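Local coordinates for protein ATP-dependent DNA helicase (Mycobacterium smegmatis, PDB 5V9X) that uses ATP hydrolysis to move 3'-to-5' along a single-stranded DNA tracking strand and unwind RNA:DNA hybrids, at residues 228-233 with 448-453; 66-71 with 245-250; 539-544 with 790-795. All blocks are in the same frame, centred on the assembly; numbering follows the deposited sequence.

Interaction 1 of 3, residues 228-233 with 448-453; sequences TVRPPE and TGDIET
R230 reaches across to the loop that follows helix 433-448 and lies along its backbone from T453 back toward D450. Its CB rests against I451 CD1 at 3.9 Å, and CG passes close to the hydroxyl of T453. With CG anti to the backbone N (chi1 165°) and the chain extended as far as NE, the side chain runs out straight, placing R230 CD 3.5 Å from the carbonyl oxygen I451 O. R230 NE then gives its hydrogen to T453 OG1 at 2.9 Å, an almost linear bond (178°) that lies in the guanidinium plane. The carbonyl oxygen of I451 sits over one face of the guanidinium, displaced toward its rim and too poorly aligned to accept a hydrogen bond. At the tip, R230 NH1 stays 4.2 Å from D450 OD1, whereas NH2 forms a salt bridge with E628, outside the two segments.

Alongside the aliphatic part of the arginine, I451 pushes CD1 against the backbone of T228 and V229, 3.6 Å from T228 C. P231, joined to R230 by a cis peptide bond, packs its CD and CG on T453 CG2. T228 belongs to a Ser-Ala-Thr sequence that matches motif III of superfamily 2 helicases, and its OG1 is bonded to Q411 of helix 406-413, which also packs on I451. The contact thus ties the loop after strand 221-226, in the first RecA-like domain, to the loop between helices 433-448 and 461-471. With NE held in plane by T453 and NH2 paired with E628, the guanidinium is probably fixed in orientation.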
loop_
_atom_site.group_PDB
_atom_site.type_symbol
_atom_site.label_atom_id
_atom_site.label_comp_id
_atom_site.label_asym_id
_atom_site.label_seq_id
_atom_site.Cartn_x
_atom_site.Cartn_y
_atom_site.Cartn_z
ATOM N N THR A 228 11.109 -2.294 -6.806
ATOM C CA THR A 228 11.075 -1.020 -6.084
ATOM C C THR A 228 11.483 -1.277 -4.634
ATOM O O THR A 228 10.634 -1.440 -3.754
ATOM C CB THR A 228 9.687 -0.385 -6.185
ATOM O OG1 THR A 228 8.697 -1.337 -5.775
ATOM C CG2 THR A 228 9.401 0.041 -7.617
ATOM N N VAL A 229 12.790 -1.306 -4.388
ATOM C CA VAL A 229 13.343 -1.607 -3.072
ATOM C C VAL A 229 14.179 -0.422 -2.616
ATOM O O VAL A 229 15.165 -0.062 -3.272
ATOM C CB VAL A 229 14.191 -2.889 -3.083
ATOM C CG1 VAL A 229 14.758 -3.154 -1.697
ATOM C CG2 VAL A 229 13.368 -4.068 -3.559
ATOM N N ARG A 230 13.798 0.169 -1.489
ATOM C CA ARG A 230 14.565 1.239 -0.867
ATOM C C ARG A 230 14.148 1.397 0.591
ATOM O O ARG A 230 12.977 1.685 0.875
ATOM C CB ARG A 230 14.379 2.554 -1.625
ATOM C CG ARG A 230 14.849 3.773 -0.856
ATOM C CD ARG A 230 14.877 5.006 -1.735
ATOM N NE ARG A 230 14.946 6.232 -0.945
ATOM C CZ ARG A 230 15.297 7.416 -1.434
ATOM N NH1 ARG A 230 15.622 7.538 -2.714
ATOM N NH2 ARG A 230 15.330 8.479 -0.641
ATOM N N PRO A 231 15.068 1.205 1.548
ATOM C CA PRO A 231 16.466 0.832 1.313
ATOM C C PRO A 231 16.637 -0.674 1.138
ATOM O O PRO A 231 15.869 -1.440 1.722
ATOM C CB PRO A 231 17.184 1.317 2.584
ATOM C CG PRO A 231 16.086 1.810 3.529
ATOM C CD PRO A 231 14.782 1.331 2.984
ATOM N N PRO A 232 17.621 -1.089 0.335
ATOM C CA PRO A 232 17.850 -2.534 0.162
ATOM C C PRO A 232 18.131 -3.262 1.463
ATOM O O PRO A 232 17.605 -4.361 1.679
ATOM C CB PRO A 232 19.054 -2.581 -0.789
ATOM C CG PRO A 232 18.990 -1.291 -1.537
ATOM C CD PRO A 232 18.471 -0.281 -0.555
ATOM N N GLU A 233 18.939 -2.672 2.347
ATOM C CA GLU A 233 19.315 -3.362 3.578
ATOM C C GLU A 233 18.122 -3.576 4.502
ATOM O O GLU A 233 18.076 -4.574 5.231
ATOM C CB GLU A 233 20.420 -2.588 4.301
ATOM C CG GLU A 233 20.172 -1.087 4.453
ATOM C CD GLU A 233 20.694 -0.272 3.277
ATOM O OE1 GLU A 233 20.813 -0.826 2.161
ATOM O OE2 GLU A 233 20.989 0.928 3.470
ATOM N N THR A 448 13.556 9.045 -12.701
ATOM C CA THR A 448 14.800 8.979 -11.944
ATOM C C THR A 448 14.793 7.885 -10.881
ATOM O O THR A 448 15.812 7.685 -10.212
ATOM C CB THR A 448 15.094 10.331 -11.284
ATOM O OG1 THR A 448 14.057 10.645 -10.346
ATOM C CG2 THR A 448 15.172 11.432 -12.331
ATOM N N GLY A 449 13.682 7.177 -10.707
ATOM C CA GLY A 449 13.632 6.091 -9.746
ATOM C C GLY A 449 13.669 6.521 -8.296
ATOM O O GLY A 449 14.150 5.767 -7.447
ATOM N N ASP A 450 13.171 7.719 -7.989
ATOM C CA ASP A 450 13.183 8.246 -6.624
ATOM C C ASP A 450 11.924 7.773 -5.904
ATOM O O ASP A 450 10.907 8.466 -5.836
ATOM C CB ASP A 450 13.282 9.767 -6.638
ATOM C CG ASP A 450 14.690 10.259 -6.909
ATOM O OD1 ASP A 450 15.619 9.841 -6.185
ATOM O OD2 ASP A 450 14.873 11.053 -7.856
ATOM N N ILE A 451 12.004 6.563 -5.349
ATOM C CA ILE A 451 10.884 5.987 -4.612
ATOM C C ILE A 451 11.039 6.280 -3.126
ATOM O O ILE A 451 12.038 6.864 -2.693
ATOM C CB ILE A 451 10.761 4.474 -4.868
ATOM C CG1 ILE A 451 12.039 3.747 -4.448
ATOM C CG2 ILE A 451 10.440 4.204 -6.333
ATOM C CD1 ILE A 451 11.954 2.245 -4.606
ATOM N N GLU A 452 10.051 5.869 -2.339
ATOM C CA GLU A 452 10.014 6.183 -0.921
ATOM C C GLU A 452 10.891 5.222 -0.129
ATOM O O GLU A 452 11.084 4.063 -0.510
ATOM C CB GLU A 452 8.579 6.119 -0.397
ATOM C CG GLU A 452 7.528 6.651 -1.366
ATOM C CD GLU A 452 7.103 5.622 -2.405
ATOM O OE1 GLU A 452 6.927 4.440 -2.040
ATOM O OE2 GLU A 452 6.956 5.997 -3.589
ATOM N N THR A 453 11.429 5.719 0.983
ATOM C CA THR A 453 12.178 4.878 1.905
ATOM C C THR A 453 11.212 4.155 2.836
ATOM O O THR A 453 10.378 4.785 3.493
ATOM C CB THR A 453 13.175 5.712 2.713
ATOM O OG1 THR A 453 14.309 6.029 1.896
ATOM C CG2 THR A 453 13.645 4.949 3.944
#

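Interaction 2 of 3, residues 66-71 with 245-250; sequences LVIAPT and TTIVCP. With ANP (phosphoaminophosphonic acid-adenylate ester), chain C.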
loop_
_atom_site.group_PDB
_atom_site.type_symbol
_atom_site.label_atom_id
_atom_site.label_comp_id
_atom_site.label_asym_id
_atom_site.label_seq_id
_atom_site.Cartn_x
_atom_site.Cartn_y
_atom_site.Cartn_z
ATOM N N LEU A 66 17.589 -11.514 -1.891
ATOM C CA LEU A 66 16.661 -10.470 -2.308
ATOM C C LEU A 66 17.070 -9.994 -3.695
ATOM O O LEU A 66 18.185 -9.488 -3.877
ATOM C CB LEU A 66 16.651 -9.304 -1.320
ATOM C CG LEU A 66 15.867 -8.060 -1.755
ATOM C CD1 LEU A 66 14.367 -8.330 -1.780
ATOM C CD2 LEU A 66 16.191 -6.871 -0.861
ATOM N N VAL A 67 16.177 -10.156 -4.664
ATOM C CA VAL A 67 16.441 -9.791 -6.050
ATOM C C VAL A 67 15.790 -8.443 -6.323
ATOM O O VAL A 67 14.574 -8.283 -6.161
ATOM C CB VAL A 67 15.930 -10.868 -7.020
ATOM C CG1 VAL A 67 16.343 -10.540 -8.446
ATOM C CG2 VAL A 67 16.450 -12.240 -6.604
ATOM N N ILE A 68 16.598 -7.471 -6.733
ATOM C CA ILE A 68 16.142 -6.111 -7.001
ATOM C C ILE A 68 16.460 -5.825 -8.462
ATOM O O ILE A 68 17.621 -5.593 -8.823
ATOM C CB ILE A 68 16.804 -5.086 -6.076
ATOM C CG1 ILE A 68 16.603 -5.485 -4.612
ATOM C CG2 ILE A 68 16.249 -3.695 -6.337
ATOM C CD1 ILE A 68 17.423 -4.663 -3.645
ATOM N N ALA A 69 15.435 -5.838 -9.309
ATOM C CA ALA A 69 15.608 -5.640 -10.740
ATOM C C ALA A 69 14.298 -5.120 -11.310
ATOM O O ALA A 69 13.232 -5.365 -10.735
ATOM C CB ALA A 69 16.026 -6.945 -11.435
ATOM N N PRO A 70 14.343 -4.401 -12.445
ATOM C CA PRO A 70 13.109 -3.832 -13.012
ATOM C C PRO A 70 12.079 -4.873 -13.430
ATOM O O PRO A 70 12.308 -6.079 -13.300
ATOM C CB PRO A 70 13.619 -3.038 -14.222
ATOM C CG PRO A 70 14.961 -3.609 -14.532
ATOM C CD PRO A 70 15.535 -4.005 -13.212
ATOM N N THR A 71 10.939 -4.407 -13.950
ATOM C CA THR A 71 9.812 -5.303 -14.200
ATOM C C THR A 71 10.084 -6.265 -15.350
ATOM O O THR A 71 9.518 -7.363 -15.382
ATOM C CB THR A 71 8.546 -4.492 -14.473
ATOM O OG1 THR A 71 8.823 -3.478 -15.446
ATOM C CG2 THR A 71 8.047 -3.837 -13.190
ATOM N N THR A 245 21.286 -12.105 4.373
ATOM C CA THR A 245 20.649 -12.013 3.065
ATOM C C THR A 245 21.660 -11.551 2.029
ATOM O O THR A 245 22.296 -10.506 2.202
ATOM C CB THR A 245 19.470 -11.035 3.086
ATOM O OG1 THR A 245 18.587 -11.367 4.160
ATOM C CG2 THR A 245 18.707 -11.091 1.770
ATOM N N THR A 246 21.799 -12.319 0.951
ATOM C CA THR A 246 22.542 -11.861 -0.215
ATOM C C THR A 246 21.639 -10.971 -1.059
ATOM O O THR A 246 20.601 -11.423 -1.556
ATOM C CB THR A 246 23.043 -13.040 -1.045
ATOM O OG1 THR A 246 24.006 -13.788 -0.294
ATOM C CG2 THR A 246 23.678 -12.542 -2.338
ATOM N N ILE A 247 22.025 -9.712 -1.222
ATOM C CA ILE A 247 21.240 -8.761 -1.998
ATOM C C ILE A 247 21.739 -8.778 -3.437
ATOM O O ILE A 247 22.888 -8.417 -3.713
ATOM C CB ILE A 247 21.317 -7.351 -1.397
ATOM C CG1 ILE A 247 20.601 -7.317 -0.046
ATOM C CG2 ILE A 247 20.718 -6.330 -2.353
ATOM C CD1 ILE A 247 20.496 -5.937 0.559
ATOM N N VAL A 248 20.874 -9.210 -4.350
ATOM C CA VAL A 248 21.157 -9.204 -5.780
ATOM C C VAL A 248 20.492 -7.975 -6.381
ATOM O O VAL A 248 19.263 -7.849 -6.353
ATOM C CB VAL A 248 20.657 -10.488 -6.459
ATOM C CG1 VAL A 248 20.663 -10.320 -7.967
ATOM C CG2 VAL A 248 21.513 -11.676 -6.051
ATOM N N CYS A 249 21.300 -7.069 -6.923
ATOM C CA CYS A 249 20.799 -5.819 -7.497
ATOM C C CYS A 249 21.722 -5.390 -8.625
ATOM O O CYS A 249 22.575 -4.510 -8.459
ATOM C CB CYS A 249 20.687 -4.727 -6.431
ATOM S SG CYS A 249 20.056 -3.147 -7.036
ATOM N N PRO A 250 21.579 -5.996 -9.800
ATOM C CA PRO A 250 22.454 -5.658 -10.926
ATOM C C PRO A 250 22.018 -4.359 -11.577
ATOM O O PRO A 250 20.909 -3.870 -11.312
ATOM C CB PRO A 250 22.269 -6.851 -11.873
ATOM C CG PRO A 250 20.861 -7.270 -11.633
ATOM C CD PRO A 250 20.595 -7.034 -10.162
HETATM P PG ANP C . 7.668 -7.884 -12.347
HETATM O O1G ANP C . 6.605 -6.934 -12.797
HETATM O O2G ANP C . 7.054 -8.926 -11.336
HETATM O O3G ANP C . 8.837 -7.085 -11.639
HETATM P PB ANP C . 9.416 -9.826 -13.260
HETATM O O1B ANP C . 8.866 -10.769 -12.152
HETATM O O2B ANP C . 10.643 -9.135 -12.775
HETATM N N3B ANP C . 8.260 -8.701 -13.700
HETATM P PA ANP C . 8.803 -11.821 -14.996
HETATM O O1A ANP C . 7.364 -11.502 -14.821
HETATM O O2A ANP C . 9.257 -13.064 -14.231
HETATM O O3A ANP C . 9.772 -10.661 -14.518
HETATM O "O5'" ANP C . 9.135 -11.973 -16.535
HETATM C "C5'" ANP C . 8.848 -10.990 -17.585
HETATM C "C4'" ANP C . 8.533 -11.720 -18.868
HETATM O "O4'" ANP C . 9.757 -12.141 -19.526
HETATM C "C3'" ANP C . 7.741 -13.004 -18.658
HETATM O "O3'" ANP C . 7.005 -13.296 -19.836
HETATM C "C2'" ANP C . 8.848 -14.043 -18.475
HETATM O "O2'" ANP C . 8.374 -15.399 -18.484
HETATM C "C1'" ANP C . 9.847 -13.560 -19.530
HETATM N N9 ANP C . 11.251 -13.916 -19.300
HETATM C C8 ANP C . 11.826 -14.445 -18.173
HETATM N N7 ANP C . 13.121 -14.634 -18.272
HETATM C C5 ANP C . 13.416 -14.213 -19.558
HETATM C C6 ANP C . 14.621 -14.157 -20.284
HETATM N N6 ANP C . 15.800 -14.544 -19.793
HETATM N N1 ANP C . 14.570 -13.682 -21.551
HETATM C C2 ANP C . 13.392 -13.291 -22.045
HETATM N N3 ANP C . 12.193 -13.299 -21.455
HETATM C C4 ANP C . 12.275 -13.770 -20.205
#
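The parallel pairing of strands 64-68 and 245-248 stops at a proline: where the next amide would be expected to meet I68 O, P250 has no N-H to give, and P250 CD lies 3.6 Å from I68 O instead. A CA-H...O contact from C249 CA to I68 O, 3.5 Å long, takes up part of the place. The two strands belong to the parallel sheet of the first RecA-like domain, with 245-248 at the sheet's outer edge beside 64-68, whose end leads into a loop consistent with a Walker A motif.

Before the break the pairing is regular. L66 N donates to T246 O, V248 N to L66 O, and I68 N to V248 O at 2.7 Å. Side chains alternate between the faces. V67 and V248 share one of them, where V248 also packs on helix 50-60; L66 and I247 share the other, under helix 232-240. I68 CD1 reaches I247 CG2 at 3.9 Å, the two side chains crossing at a slant, and I68 CB meets C249 SG.

Past the ladder the chain turns toward the bound ATP analogue, which is also hydrogen-bonded to K75 and T76, as expected of a Walker A motif. P70 and T71 line this pocket. With its methyl anti to the carbonyl carbon, beside the backbone N, T71 places CG2 3.4 Å from O1G of the ATP analogue.

Interaction 3 of 3, residues 539-544 with 790-795; sequences QRLAVT and LPRRHP. With nucleotides of chain B.
R792 brings its guanidinium up to the C-terminal end of helix 538-543, where T544 and L541 receive it. The helix falls in the winged helix family region and the loop carrying R792 in the DEAD/H-associated region, so the contact joins two C-terminal parts of the helicase beside the DNA. R792 NH1 donates to T544 OG1 at 2.8 Å and to P795 O of its own loop, both partners lying in the guanidinium plane. L541 CD1 lies over the centre of one face of the group, 3.4 Å from R792 CZ. The arginine chain is bent at chi3 (59°), and the two bonds of NH1 together with the leucine methyl fix the rotation of its end. T544 OG1 also lies close to R540 O, but at this resolution the very short separation is doubtful in detail.

On the DNA side of the same helix, R540 extends its chain along the edge of DG11 of chain B. R540 NE donates to N7 of DG11 of chain B at 3.3 Å and R540 NH2 to its O6 at 3.2 Å, a bidentate pairing with the Hoogsteen edge that arginine makes with guanine in many DNA complexes. N2 of DG12 of chain B lies over one face of this guanidinium. H794 stands close by, its ring turned 87° from the guanidinium plane, and R540 NH2 approaches the ring edge near CE1.

Farther out, L541 packs on L788, while L790 holds the loop against helices 774-786 and 801-815; H794 ND1 is bonded to G796 N. Q539 NE2 has a second partner in T175 O, besides the phosphate of DA13 of chain B, while T544 turns its methyl toward the guanine, T544 CG2 lying 3.6 Å from C8 of DG11 of chain B.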
loop_
_atom_site.group_PDB
_atom_site.type_symbol
_atom_site.label_atom_id
_atom_site.label_comp_id
_atom_site.label_asym_id
_atom_site.label_seq_id
_atom_site.Cartn_x
_atom_site.Cartn_y
_atom_site.Cartn_z
ATOM N N GLN A 539 -9.265 -20.982 17.916
ATOM C CA GLN A 539 -8.923 -21.195 16.514
ATOM C C GLN A 539 -9.947 -20.544 15.595
ATOM O O GLN A 539 -9.586 -19.825 14.657
ATOM C CB GLN A 539 -8.816 -22.689 16.216
ATOM C CG GLN A 539 -8.377 -22.992 14.798
ATOM C CD GLN A 539 -8.741 -24.394 14.363
ATOM O OE1 GLN A 539 -9.688 -24.989 14.878
ATOM N NE2 GLN A 539 -7.991 -24.932 13.408
ATOM N N ARG A 540 -11.237 -20.788 15.848
ATOM C CA ARG A 540 -12.276 -20.159 15.039
ATOM C C ARG A 540 -12.206 -18.641 15.131
ATOM O O ARG A 540 -12.595 -17.940 14.189
ATOM C CB ARG A 540 -13.658 -20.654 15.467
ATOM C CG ARG A 540 -14.751 -20.342 14.458
ATOM C CD ARG A 540 -16.116 -20.809 14.928
ATOM N NE ARG A 540 -17.107 -20.718 13.859
ATOM C CZ ARG A 540 -18.419 -20.833 14.041
ATOM N NH1 ARG A 540 -18.910 -21.037 15.257
ATOM N NH2 ARG A 540 -19.244 -20.739 13.006
ATOM N N LEU A 541 -11.705 -18.118 16.251
ATOM C CA LEU A 541 -11.533 -16.677 16.383
ATOM C C LEU A 541 -10.377 -16.175 15.525
ATOM O O LEU A 541 -10.482 -15.118 14.890
ATOM C CB LEU A 541 -11.304 -16.318 17.848
ATOM C CG LEU A 541 -10.852 -14.883 18.100
ATOM C CD1 LEU A 541 -11.946 -13.902 17.722
ATOM C CD2 LEU A 541 -10.460 -14.721 19.548
ATOM N N ALA A 542 -9.268 -16.916 15.493
ATOM C CA ALA A 542 -8.102 -16.464 14.742
ATOM C C ALA A 542 -8.325 -16.592 13.241
ATOM O O ALA A 542 -7.936 -15.705 12.473
ATOM C CB ALA A 542 -6.863 -17.250 15.170
ATOM N N VAL A 543 -8.947 -17.684 12.801
ATOM C CA VAL A 543 -9.072 -17.916 11.367
ATOM C C VAL A 543 -10.139 -17.016 10.746
ATOM O O VAL A 543 -10.071 -16.705 9.553
ATOM C CB VAL A 543 -9.345 -19.404 11.086
ATOM C CG1 VAL A 543 -8.202 -20.255 11.618
ATOM C CG2 VAL A 543 -10.659 -19.833 11.708
ATOM N N THR A 544 -11.125 -16.575 11.523
ATOM C CA THR A 544 -12.117 -15.627 11.036
ATOM C C THR A 544 -11.718 -14.176 11.289
ATOM O O THR A 544 -12.549 -13.278 11.124
ATOM C CB THR A 544 -13.484 -15.909 11.669
ATOM O OG1 THR A 544 -13.382 -15.840 13.096
ATOM C CG2 THR A 544 -13.985 -17.289 11.260
ATOM N N LEU A 790 -12.009 -7.515 21.133
ATOM C CA LEU A 790 -13.370 -6.999 21.151
ATOM C C LEU A 790 -14.375 -8.146 21.112
ATOM O O LEU A 790 -14.191 -9.107 20.362
ATOM C CB LEU A 790 -13.614 -6.073 19.963
ATOM C CG LEU A 790 -12.894 -4.727 19.937
ATOM C CD1 LEU A 790 -13.304 -3.946 18.700
ATOM C CD2 LEU A 790 -13.195 -3.941 21.202
ATOM N N PRO A 791 -15.445 -8.071 21.904
ATOM C CA PRO A 791 -16.510 -9.076 21.794
ATOM C C PRO A 791 -17.248 -8.927 20.471
ATOM O O PRO A 791 -17.635 -7.823 20.082
ATOM C CB PRO A 791 -17.417 -8.768 22.992
ATOM C CG PRO A 791 -17.158 -7.333 23.303
ATOM C CD PRO A 791 -15.717 -7.081 22.960
ATOM N N ARG A 792 -17.425 -10.042 19.773
ATOM C CA ARG A 792 -18.099 -10.060 18.483
ATOM C C ARG A 792 -19.530 -10.574 18.633
ATOM O O ARG A 792 -19.921 -11.115 19.669
ATOM C CB ARG A 792 -17.312 -10.911 17.476
ATOM C CG ARG A 792 -16.702 -12.179 18.055
ATOM C CD ARG A 792 -15.966 -12.989 16.994
ATOM N NE ARG A 792 -14.888 -12.238 16.355
ATOM C CZ ARG A 792 -14.125 -12.715 15.374
ATOM N NH1 ARG A 792 -14.320 -13.945 14.917
ATOM N NH2 ARG A 792 -13.166 -11.963 14.850
ATOM N N ARG A 793 -20.319 -10.384 17.570
ATOM C CA ARG A 793 -21.729 -10.758 17.605
ATOM C C ARG A 793 -21.943 -12.234 17.298
ATOM O O ARG A 793 -22.949 -12.812 17.723
ATOM C CB ARG A 793 -22.525 -9.905 16.618
ATOM C CG ARG A 793 -22.658 -8.446 17.017
ATOM C CD ARG A 793 -24.120 -8.052 17.138
ATOM N NE ARG A 793 -24.464 -7.642 18.496
ATOM C CZ ARG A 793 -25.708 -7.509 18.944
ATOM N NH1 ARG A 793 -26.735 -7.762 18.142
ATOM N NH2 ARG A 793 -25.926 -7.130 20.195
ATOM N N HIS A 794 -21.025 -12.851 16.556
ATOM C CA HIS A 794 -21.073 -14.267 16.230
ATOM C C HIS A 794 -19.643 -14.783 16.303
ATOM O O HIS A 794 -18.723 -14.126 15.793
ATOM C CB HIS A 794 -21.658 -14.515 14.832
ATOM C CG HIS A 794 -22.028 -15.943 14.576
ATOM N ND1 HIS A 794 -21.091 -16.932 14.366
ATOM C CD2 HIS A 794 -23.237 -16.547 14.488
ATOM C CE1 HIS A 794 -21.706 -18.084 14.164
ATOM N NE2 HIS A 794 -23.008 -17.878 14.233
ATOM N N PRO A 795 -19.421 -15.940 16.937
ATOM C CA PRO A 795 -18.036 -16.408 17.133
ATOM C C PRO A 795 -17.253 -16.566 15.842
ATOM O O PRO A 795 -16.063 -16.235 15.802
ATOM C CB PRO A 795 -18.225 -17.752 17.851
ATOM C CG PRO A 795 -19.552 -17.638 18.519
ATOM C CD PRO A 795 -20.403 -16.820 17.593
ATOM P P DG B 11 -11.498 -17.544 3.795
ATOM O OP1 DG B 11 -10.629 -18.000 2.687
ATOM O OP2 DG B 11 -12.964 -17.458 3.618
ATOM O "O5'" DG B 11 -11.238 -18.463 5.069
ATOM C "C5'" DG B 11 -11.943 -18.217 6.269
ATOM C "C4'" DG B 11 -11.495 -19.185 7.339
ATOM O "O4'" DG B 11 -12.421 -19.142 8.446
ATOM C "C3'" DG B 11 -11.417 -20.640 6.885
ATOM O "O3'" DG B 11 -10.126 -21.153 7.157
ATOM C "C2'" DG B 11 -12.506 -21.357 7.694
ATOM C "C1'" DG B 11 -12.684 -20.444 8.899
ATOM N N9 DG B 11 -14.035 -20.454 9.446
ATOM C C8 DG B 11 -14.424 -20.864 10.699
ATOM N N7 DG B 11 -15.706 -20.745 10.908
ATOM C C5 DG B 11 -16.196 -20.217 9.720
ATOM C C6 DG B 11 -17.517 -19.872 9.350
ATOM O O6 DG B 11 -18.552 -19.968 10.022
ATOM N N1 DG B 11 -17.574 -19.370 8.052
ATOM C C2 DG B 11 -16.490 -19.220 7.218
ATOM N N2 DG B 11 -16.739 -18.717 6.000
ATOM N N3 DG B 11 -15.248 -19.538 7.553
ATOM C C4 DG B 11 -15.177 -20.029 8.813
ATOM P P DG B 12 -9.649 -22.540 6.505
ATOM O OP1 DG B 12 -8.201 -22.441 6.219
ATOM O OP2 DG B 12 -10.599 -22.892 5.426
ATOM O "O5'" DG B 12 -9.835 -23.577 7.694
ATOM C "C5'" DG B 12 -9.364 -23.243 8.981
ATOM C "C4'" DG B 12 -10.104 -24.033 10.032
ATOM O "O4'" DG B 12 -11.505 -23.682 9.994
ATOM C "C3'" DG B 12 -10.022 -25.548 9.856
ATOM O "O3'" DG B 12 -9.538 -26.133 11.046
ATOM C "C2'" DG B 12 -11.460 -25.980 9.545
ATOM C "C1'" DG B 12 -12.292 -24.838 10.108
ATOM N N9 DG B 12 -13.528 -24.607 9.370
ATOM C C8 DG B 12 -13.694 -24.647 8.006
ATOM N N7 DG B 12 -14.914 -24.390 7.623
ATOM C C5 DG B 12 -15.601 -24.160 8.809
ATOM C C6 DG B 12 -16.961 -23.832 9.026
ATOM O O6 DG B 12 -17.856 -23.678 8.184
ATOM N N1 DG B 12 -17.246 -23.686 10.382
ATOM C C2 DG B 12 -16.331 -23.835 11.399
ATOM N N2 DG B 12 -16.794 -23.654 12.646
ATOM N N3 DG B 12 -15.053 -24.141 11.209
ATOM C C4 DG B 12 -14.761 -24.288 9.894
ATOM P P DA B 13 -9.050 -27.662 11.064
ATOM O OP1 DA B 13 -7.689 -27.686 11.645
ATOM O OP2 DA B 13 -9.289 -28.259 9.733
ATOM O "O5'" DA B 13 -10.058 -28.348 12.091
ATOM C "C5'" DA B 13 -10.591 -27.587 13.164
ATOM C "C4'" DA B 13 -11.864 -28.218 13.692
ATOM O "O4'" DA B 13 -12.980 -27.857 12.836
ATOM C "C3'" DA B 13 -11.851 -29.741 13.747
ATOM O "O3'" DA B 13 -12.561 -30.184 14.889
ATOM C "C2'" DA B 13 -12.564 -30.132 12.456
ATOM C "C1'" DA B 13 -13.596 -29.026 12.335
ATOM N N9 DA B 13 -14.009 -28.771 10.962
ATOM C C8 DA B 13 -13.349 -29.136 9.822
ATOM N N7 DA B 13 -13.956 -28.768 8.718
ATOM C C5 DA B 13 -15.091 -28.115 9.167
ATOM C C6 DA B 13 -16.155 -27.487 8.491
ATOM N N6 DA B 13 -16.241 -27.418 7.158
ATOM N N1 DA B 13 -17.130 -26.932 9.240
ATOM C C2 DA B 13 -17.040 -27.003 10.574
ATOM N N3 DA B 13 -16.091 -27.564 11.320
ATOM C C4 DA B 13 -15.138 -28.107 10.548
#

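Interactions 1 and 2 adjoin each other: P232 and V229 pack on I68, and helix 232-240 is followed in the chain by strand 245-248. Both are partly buried, but interaction 2 is a backbone ladder within one sheet, whereas interaction 1 links separate parts of the chain through side chains, R230 foremost. Interaction 3 is a surface contact, its centre about 38 Å from that of interaction 1 and 40 Å from that of interaction 2. Like interaction 1 it relies on an arginine bonded to a threonine hydroxyl, though its helix also meets DNA bases directly. The nucleotide analogue touches interaction 2 and lies about 8 Å from the side chain of T228 in interaction 1.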